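Local coordinates for BPT4 GENE 59 helicase assembly protein (Enterobacteria phage T4, PDB 1C1K) that loads the replicative helicase onto single-strand-binding-protein-coated DNA at the replication fork and helps coordinate leading- and lagging-strand synthesis, at residues M6-Y20 / F59-L73. Numbering follows the deposited sequence.
Sequences MPAGGERYIDGKSVY and FQKLSEKYKLKELAL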
loop_
_atom_site.group_PDB
_atom_site.type_symbol
_atom_site.label_atom_id
_atom_site.label_comp_id
_atom_site.label_asym_id
_atom_site.label_seq_id
_atom_site.Cartn_x
_atom_site.Cartn_y
_atom_site.Cartn_z
ATOM N N MET A 6 -10.401 4.842 6.841
ATOM C CA MET A 6 -11.226 5.366 5.759
ATOM C C MET A 6 -11.867 6.703 6.089
ATOM O O MET A 6 -12.005 7.070 7.256
ATOM C CB MET A 6 -12.338 4.363 5.425
ATOM C CG MET A 6 -11.845 2.974 5.048
ATOM S SD MET A 6 -11.327 2.903 3.325
ATOM C CE MET A 6 -12.855 3.150 2.532
ATOM N N PRO A 7 -12.249 7.463 5.055
ATOM C CA PRO A 7 -12.886 8.756 5.317
ATOM C C PRO A 7 -14.194 8.505 6.071
ATOM O O PRO A 7 -14.811 7.457 5.909
ATOM C CB PRO A 7 -13.124 9.335 3.922
ATOM C CG PRO A 7 -13.050 8.158 2.996
ATOM C CD PRO A 7 -12.096 7.194 3.617
ATOM N N ALA A 8 -14.609 9.455 6.900
ATOM C CA ALA A 8 -15.848 9.285 7.657
ATOM C C ALA A 8 -17.059 9.354 6.724
ATOM O O ALA A 8 -17.000 9.980 5.664
ATOM C CB ALA A 8 -15.953 10.352 8.739
ATOM N N GLY A 9 -18.147 8.698 7.121
ATOM C CA GLY A 9 -19.361 8.691 6.315
ATOM C C GLY A 9 -19.185 7.976 4.988
ATOM O O GLY A 9 -19.604 8.472 3.939
ATOM N N GLY A 10 -18.583 6.793 5.048
ATOM C CA GLY A 10 -18.314 6.009 3.858
ATOM C C GLY A 10 -19.482 5.519 3.033
ATOM O O GLY A 10 -19.286 5.139 1.888
ATOM N N GLU A 11 -20.690 5.514 3.591
ATOM C CA GLU A 11 -21.855 5.048 2.839
ATOM C C GLU A 11 -22.429 6.125 1.924
ATOM O O GLU A 11 -23.305 5.848 1.105
ATOM C CB GLU A 11 -22.954 4.576 3.792
ATOM C CG GLU A 11 -22.583 3.348 4.607
ATOM C CD GLU A 11 -22.209 2.167 3.740
ATOM O OE1 GLU A 11 -23.012 1.796 2.855
ATOM O OE2 GLU A 11 -21.111 1.610 3.946
ATOM N N ARG A 12 -21.924 7.346 2.065
ATOM C CA ARG A 12 -22.400 8.486 1.283
ATOM C C ARG A 12 -22.085 8.480 -0.205
ATOM O O ARG A 12 -21.068 7.947 -0.647
ATOM C CB ARG A 12 -21.804 9.792 1.821
ATOM C CG ARG A 12 -22.259 10.238 3.181
ATOM C CD ARG A 12 -21.536 11.534 3.545
ATOM N NE ARG A 12 -20.131 11.302 3.882
ATOM C CZ ARG A 12 -19.152 12.190 3.717
ATOM N NH1 ARG A 12 -19.405 13.389 3.211
ATOM N NH2 ARG A 12 -17.917 11.884 4.078
ATOM N N TYR A 13 -22.970 9.108 -0.973
ATOM C CA TYR A 13 -22.749 9.285 -2.397
ATOM C C TYR A 13 -22.366 10.762 -2.503
ATOM O O TYR A 13 -22.907 11.611 -1.776
ATOM C CB TYR A 13 -24.014 8.988 -3.197
ATOM C CG TYR A 13 -24.287 7.501 -3.274
ATOM C CD1 TYR A 13 -25.211 6.904 -2.421
ATOM C CD2 TYR A 13 -23.570 6.679 -4.154
ATOM C CE1 TYR A 13 -25.417 5.522 -2.428
ATOM C CE2 TYR A 13 -23.771 5.291 -4.167
ATOM C CZ TYR A 13 -24.694 4.726 -3.299
ATOM O OH TYR A 13 -24.896 3.365 -3.286
ATOM N N ILE A 14 -21.415 11.060 -3.383
ATOM C CA ILE A 14 -20.926 12.421 -3.567
ATOM C C ILE A 14 -20.920 12.790 -5.050
ATOM O O ILE A 14 -21.170 11.936 -5.898
ATOM C CB ILE A 14 -19.505 12.558 -2.962
ATOM C CG1 ILE A 14 -18.522 11.628 -3.687
ATOM C CG2 ILE A 14 -19.554 12.194 -1.479
ATOM C CD1 ILE A 14 -17.096 11.717 -3.169
ATOM N N ASP A 15 -20.647 14.055 -5.365
ATOM C CA ASP A 15 -20.656 14.464 -6.764
ATOM C C ASP A 15 -19.319 14.275 -7.484
ATOM O O ASP A 15 -18.325 13.887 -6.879
ATOM C CB ASP A 15 -21.184 15.908 -6.917
ATOM C CG ASP A 15 -20.297 16.961 -6.268
ATOM O OD1 ASP A 15 -19.126 16.673 -5.931
ATOM O OD2 ASP A 15 -20.787 18.105 -6.107
ATOM N N GLY A 16 -19.324 14.530 -8.789
ATOM C CA GLY A 16 -18.133 14.353 -9.604
ATOM C C GLY A 16 -16.905 15.117 -9.166
ATOM O O GLY A 16 -15.807 14.557 -9.115
ATOM N N LYS A 17 -17.062 16.399 -8.861
ATOM C CA LYS A 17 -15.909 17.176 -8.431
ATOM C C LYS A 17 -15.369 16.632 -7.109
ATOM O O LYS A 17 -14.160 16.636 -6.871
ATOM C CB LYS A 17 -16.262 18.661 -8.272
ATOM C CG LYS A 17 -15.062 19.488 -7.800
ATOM C CD LYS A 17 -15.194 20.974 -8.105
ATOM C CE LYS A 17 -13.963 21.721 -7.601
ATOM N NZ LYS A 17 -14.265 23.127 -7.184
ATOM N N SER A 18 -16.266 16.168 -6.243
ATOM C CA SER A 18 -15.844 15.630 -4.957
ATOM C C SER A 18 -15.045 14.347 -5.153
ATOM O O SER A 18 -14.095 14.084 -4.406
ATOM C CB SER A 18 -17.058 15.377 -4.055
ATOM O OG SER A 18 -17.693 16.609 -3.729
ATOM N N VAL A 19 -15.422 13.551 -6.153
ATOM C CA VAL A 19 -14.696 12.316 -6.437
ATOM C C VAL A 19 -13.291 12.712 -6.902
ATOM O O VAL A 19 -12.297 12.091 -6.520
ATOM C CB VAL A 19 -15.399 11.484 -7.540
ATOM C CG1 VAL A 19 -14.518 10.313 -7.963
ATOM C CG2 VAL A 19 -16.726 10.962 -7.024
ATOM N N TYR A 20 -13.208 13.758 -7.718
ATOM C CA TYR A 20 -11.915 14.222 -8.200
ATOM C C TYR A 20 -11.052 14.676 -7.022
ATOM O O TYR A 20 -9.864 14.373 -6.974
ATOM C CB TYR A 20 -12.086 15.381 -9.181
ATOM C CG TYR A 20 -10.803 16.167 -9.408
ATOM C CD1 TYR A 20 -9.818 15.695 -10.276
ATOM C CD2 TYR A 20 -10.583 17.385 -8.757
ATOM C CE1 TYR A 20 -8.645 16.421 -10.492
ATOM C CE2 TYR A 20 -9.423 18.112 -8.965
ATOM C CZ TYR A 20 -8.460 17.627 -9.834
ATOM O OH TYR A 20 -7.313 18.365 -10.063
ATOM N N PHE A 59 -14.516 11.027 -13.389
ATOM C CA PHE A 59 -14.903 11.256 -12.010
ATOM C C PHE A 59 -16.419 11.348 -11.892
ATOM O O PHE A 59 -16.998 10.932 -10.886
ATOM C CB PHE A 59 -14.200 12.512 -11.507
ATOM C CG PHE A 59 -12.705 12.449 -11.677
ATOM C CD1 PHE A 59 -12.087 13.035 -12.780
ATOM C CD2 PHE A 59 -11.925 11.722 -10.783
ATOM C CE1 PHE A 59 -10.706 12.888 -12.994
ATOM C CE2 PHE A 59 -10.551 11.567 -10.986
ATOM C CZ PHE A 59 -9.940 12.150 -12.092
ATOM N N GLN A 60 -17.064 11.872 -12.930
ATOM C CA GLN A 60 -18.521 11.962 -12.935
ATOM C C GLN A 60 -19.121 10.552 -12.924
ATOM O O GLN A 60 -19.997 10.242 -12.107
ATOM C CB GLN A 60 -19.009 12.719 -14.174
ATOM C CG GLN A 60 -20.519 12.641 -14.399
ATOM C CD GLN A 60 -21.324 13.239 -13.254
ATOM O OE1 GLN A 60 -22.384 12.719 -12.887
ATOM N NE2 GLN A 60 -20.832 14.333 -12.691
ATOM N N LYS A 61 -18.644 9.682 -13.811
ATOM C CA LYS A 61 -19.176 8.322 -13.860
ATOM C C LYS A 61 -18.995 7.588 -12.527
ATOM O O LYS A 61 -19.918 6.932 -12.038
ATOM C CB LYS A 61 -18.511 7.525 -14.988
ATOM C CG LYS A 61 -18.960 7.920 -16.385
ATOM C CD LYS A 61 -20.466 7.790 -16.544
ATOM C CE LYS A 61 -20.886 6.346 -16.701
ATOM N NZ LYS A 61 -22.292 6.248 -17.192
ATOM N N LEU A 62 -17.816 7.708 -11.927
ATOM C CA LEU A 62 -17.578 7.041 -10.655
ATOM C C LEU A 62 -18.531 7.560 -9.578
ATOM O O LEU A 62 -19.049 6.781 -8.781
ATOM C CB LEU A 62 -16.134 7.251 -10.206
ATOM C CG LEU A 62 -15.125 6.188 -10.649
ATOM C CD1 LEU A 62 -15.166 6.018 -12.150
ATOM C CD2 LEU A 62 -13.728 6.608 -10.191
ATOM N N SER A 63 -18.773 8.870 -9.574
ATOM C CA SER A 63 -19.653 9.490 -8.584
ATOM C C SER A 63 -21.094 8.996 -8.642
ATOM O O SER A 63 -21.786 8.954 -7.625
ATOM C CB SER A 63 -19.649 11.014 -8.748
ATOM O OG SER A 63 -20.567 11.421 -9.752
ATOM N N GLU A 64 -21.553 8.634 -9.832
ATOM C CA GLU A 64 -22.931 8.183 -9.976
ATOM C C GLU A 64 -23.181 6.824 -9.353
ATOM O O GLU A 64 -24.240 6.580 -8.788
ATOM C CB GLU A 64 -23.311 8.123 -11.461
ATOM C CG GLU A 64 -23.264 9.470 -12.158
ATOM C CD GLU A 64 -23.367 9.370 -13.672
ATOM O OE1 GLU A 64 -23.565 8.258 -14.195
ATOM O OE2 GLU A 64 -23.247 10.414 -14.338
ATOM N N LYS A 65 -22.179 5.957 -9.430
ATOM C CA LYS A 65 -22.314 4.587 -8.964
ATOM C C LYS A 65 -21.736 4.148 -7.627
ATOM O O LYS A 65 -22.337 3.319 -6.943
ATOM C CB LYS A 65 -21.759 3.665 -10.054
ATOM C CG LYS A 65 -21.728 2.195 -9.688
ATOM C CD LYS A 65 -21.293 1.356 -10.875
ATOM C CE LYS A 65 -21.178 -0.111 -10.501
ATOM N NZ LYS A 65 -22.435 -0.855 -10.806
ATOM N N TYR A 66 -20.583 4.690 -7.250
ATOM C CA TYR A 66 -19.915 4.249 -6.032
ATOM C C TYR A 66 -20.023 5.116 -4.789
ATOM O O TYR A 66 -19.968 6.340 -4.866
ATOM C CB TYR A 66 -18.431 4.007 -6.340
ATOM C CG TYR A 66 -18.202 3.017 -7.462
ATOM C CD1 TYR A 66 -17.970 3.453 -8.770
ATOM C CD2 TYR A 66 -18.238 1.643 -7.223
ATOM C CE1 TYR A 66 -17.782 2.550 -9.811
ATOM C CE2 TYR A 66 -18.049 0.727 -8.261
ATOM C CZ TYR A 66 -17.824 1.190 -9.549
ATOM O OH TYR A 66 -17.662 0.291 -10.574
ATOM N N LYS A 67 -20.161 4.454 -3.640
ATOM C CA LYS A 67 -20.240 5.138 -2.358
ATOM C C LYS A 67 -18.835 5.610 -2.014
ATOM O O LYS A 67 -17.854 5.122 -2.575
ATOM C CB LYS A 67 -20.733 4.193 -1.263
ATOM C CG LYS A 67 -21.998 3.433 -1.594
ATOM C CD LYS A 67 -22.207 2.292 -0.604
ATOM C CE LYS A 67 -23.681 2.026 -0.376
ATOM N NZ LYS A 67 -24.335 3.150 0.362
ATOM N N LEU A 68 -18.740 6.557 -1.088
ATOM C CA LEU A 68 -17.450 7.101 -0.680
ATOM C C LEU A 68 -16.428 6.026 -0.301
ATOM O O LEU A 68 -15.273 6.091 -0.726
ATOM C CB LEU A 68 -17.643 8.070 0.490
ATOM C CG LEU A 68 -16.376 8.672 1.109
ATOM C CD1 LEU A 68 -15.546 9.368 0.036
ATOM C CD2 LEU A 68 -16.759 9.658 2.212
ATOM N N LYS A 69 -16.843 5.046 0.496
ATOM C CA LYS A 69 -15.927 3.983 0.910
ATOM C C LYS A 69 -15.392 3.210 -0.300
ATOM O O LYS A 69 -14.204 2.867 -0.358
ATOM C CB LYS A 69 -16.625 3.027 1.888
ATOM C CG LYS A 69 -17.831 2.308 1.311
ATOM C CD LYS A 69 -18.489 1.404 2.351
ATOM C CE LYS A 69 -19.344 0.338 1.684
ATOM N NZ LYS A 69 -20.127 -0.452 2.677
ATOM N N GLU A 70 -16.262 2.948 -1.272
ATOM C CA GLU A 70 -15.849 2.229 -2.473
ATOM C C GLU A 70 -14.895 3.102 -3.303
ATOM O O GLU A 70 -13.889 2.617 -3.834
ATOM C CB GLU A 70 -17.080 1.848 -3.300
ATOM C CG GLU A 70 -18.047 0.922 -2.557
ATOM C CD GLU A 70 -19.341 0.659 -3.317
ATOM O OE1 GLU A 70 -20.017 1.628 -3.733
ATOM O OE2 GLU A 70 -19.692 -0.529 -3.491
ATOM N N LEU A 71 -15.209 4.390 -3.411
ATOM C CA LEU A 71 -14.370 5.313 -4.168
ATOM C C LEU A 71 -12.978 5.364 -3.538
ATOM O O LEU A 71 -11.971 5.313 -4.238
ATOM C CB LEU A 71 -14.997 6.712 -4.176
ATOM C CG LEU A 71 -16.299 6.846 -4.979
ATOM C CD1 LEU A 71 -17.041 8.119 -4.572
ATOM C CD2 LEU A 71 -15.980 6.859 -6.470
ATOM N N ALA A 72 -12.924 5.461 -2.213
ATOM C CA ALA A 72 -11.643 5.502 -1.512
ATOM C C ALA A 72 -10.818 4.253 -1.822
ATOM O O ALA A 72 -9.620 4.342 -2.107
ATOM C CB ALA A 72 -11.876 5.608 -0.010
ATOM N N LEU A 73 -11.462 3.090 -1.761
ATOM C CA LEU A 73 -10.789 1.816 -2.029
ATOM C C LEU A 73 -10.295 1.730 -3.470
ATOM O O LEU A 73 -9.209 1.213 -3.726
ATOM C CB LEU A 73 -11.732 0.648 -1.728
ATOM C CG LEU A 73 -12.017 0.397 -0.244
ATOM C CD1 LEU A 73 -12.892 -0.839 -0.084
ATOM C CD2 LEU A 73 -10.715 0.215 0.499
HETATM O O HOH W 1 -22.991 -0.836 1.989
HETATM O O HOH W 2 -22.663 1.864 -4.584
HETATM O O HOH W 3 -20.760 8.912 -5.067
#
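The loop running from M6 to D15 lies across the N-terminal end of helix 68-81, with G10 O accepting from K69 N and R12 O from L68 N (2.7 Å), while helix 16-20 crosses helix 59-65 at 106° with axes 7.7 Å apart. In this two-domain, alpha-helical fold the contact thus joins the loop and the start of helix 16-30 to the corner between helices 56-65 and 68-81. A type I turn, G9 to R12, shapes the loop; the R12 guanidinium closes back on it, giving NH2 to A8 O nearly in its own plane and NE to G9 O. E11 forms a salt-bridge network with two lysines. Its OE2 offers the syn lone pair to K69 NZ at 2.6 Å, whereas K67 NZ approaches OE1 37° off the carboxylate plane and also donates to E11 O. Bends at chi3 and chi4 bring the K67 ammonium to E11 O and OE1 together, and a water links OE1 with K69 NZ. The K67 chain passes obliquely by the Y13 ring, CG 3.4 Å from CZ, and the Y13 hydroxyl donates to a water held by K65 O and E70 OE1. E70 OE1 also takes the K67 N-H, at the N-cap position, on its anti lone pair.

Beneath the loop, P7 CG rests on L68 CG, and I14 CD1 meets L71 CD1 tip to tip. V19 is a knob among F59, L62, S63 and L71; its CG2 presses tightly on S63 CB, 3.4 Å away. D15, the N-cap of helix 16-30, accepts from S18 N through OD1. Farther along, Y20 turns its edge to the F59 face, planes at 86°, and also touches Y50. On that same F59 ring, Y20 CB makes a CH-pi contact, 4.2 Å from the centroid.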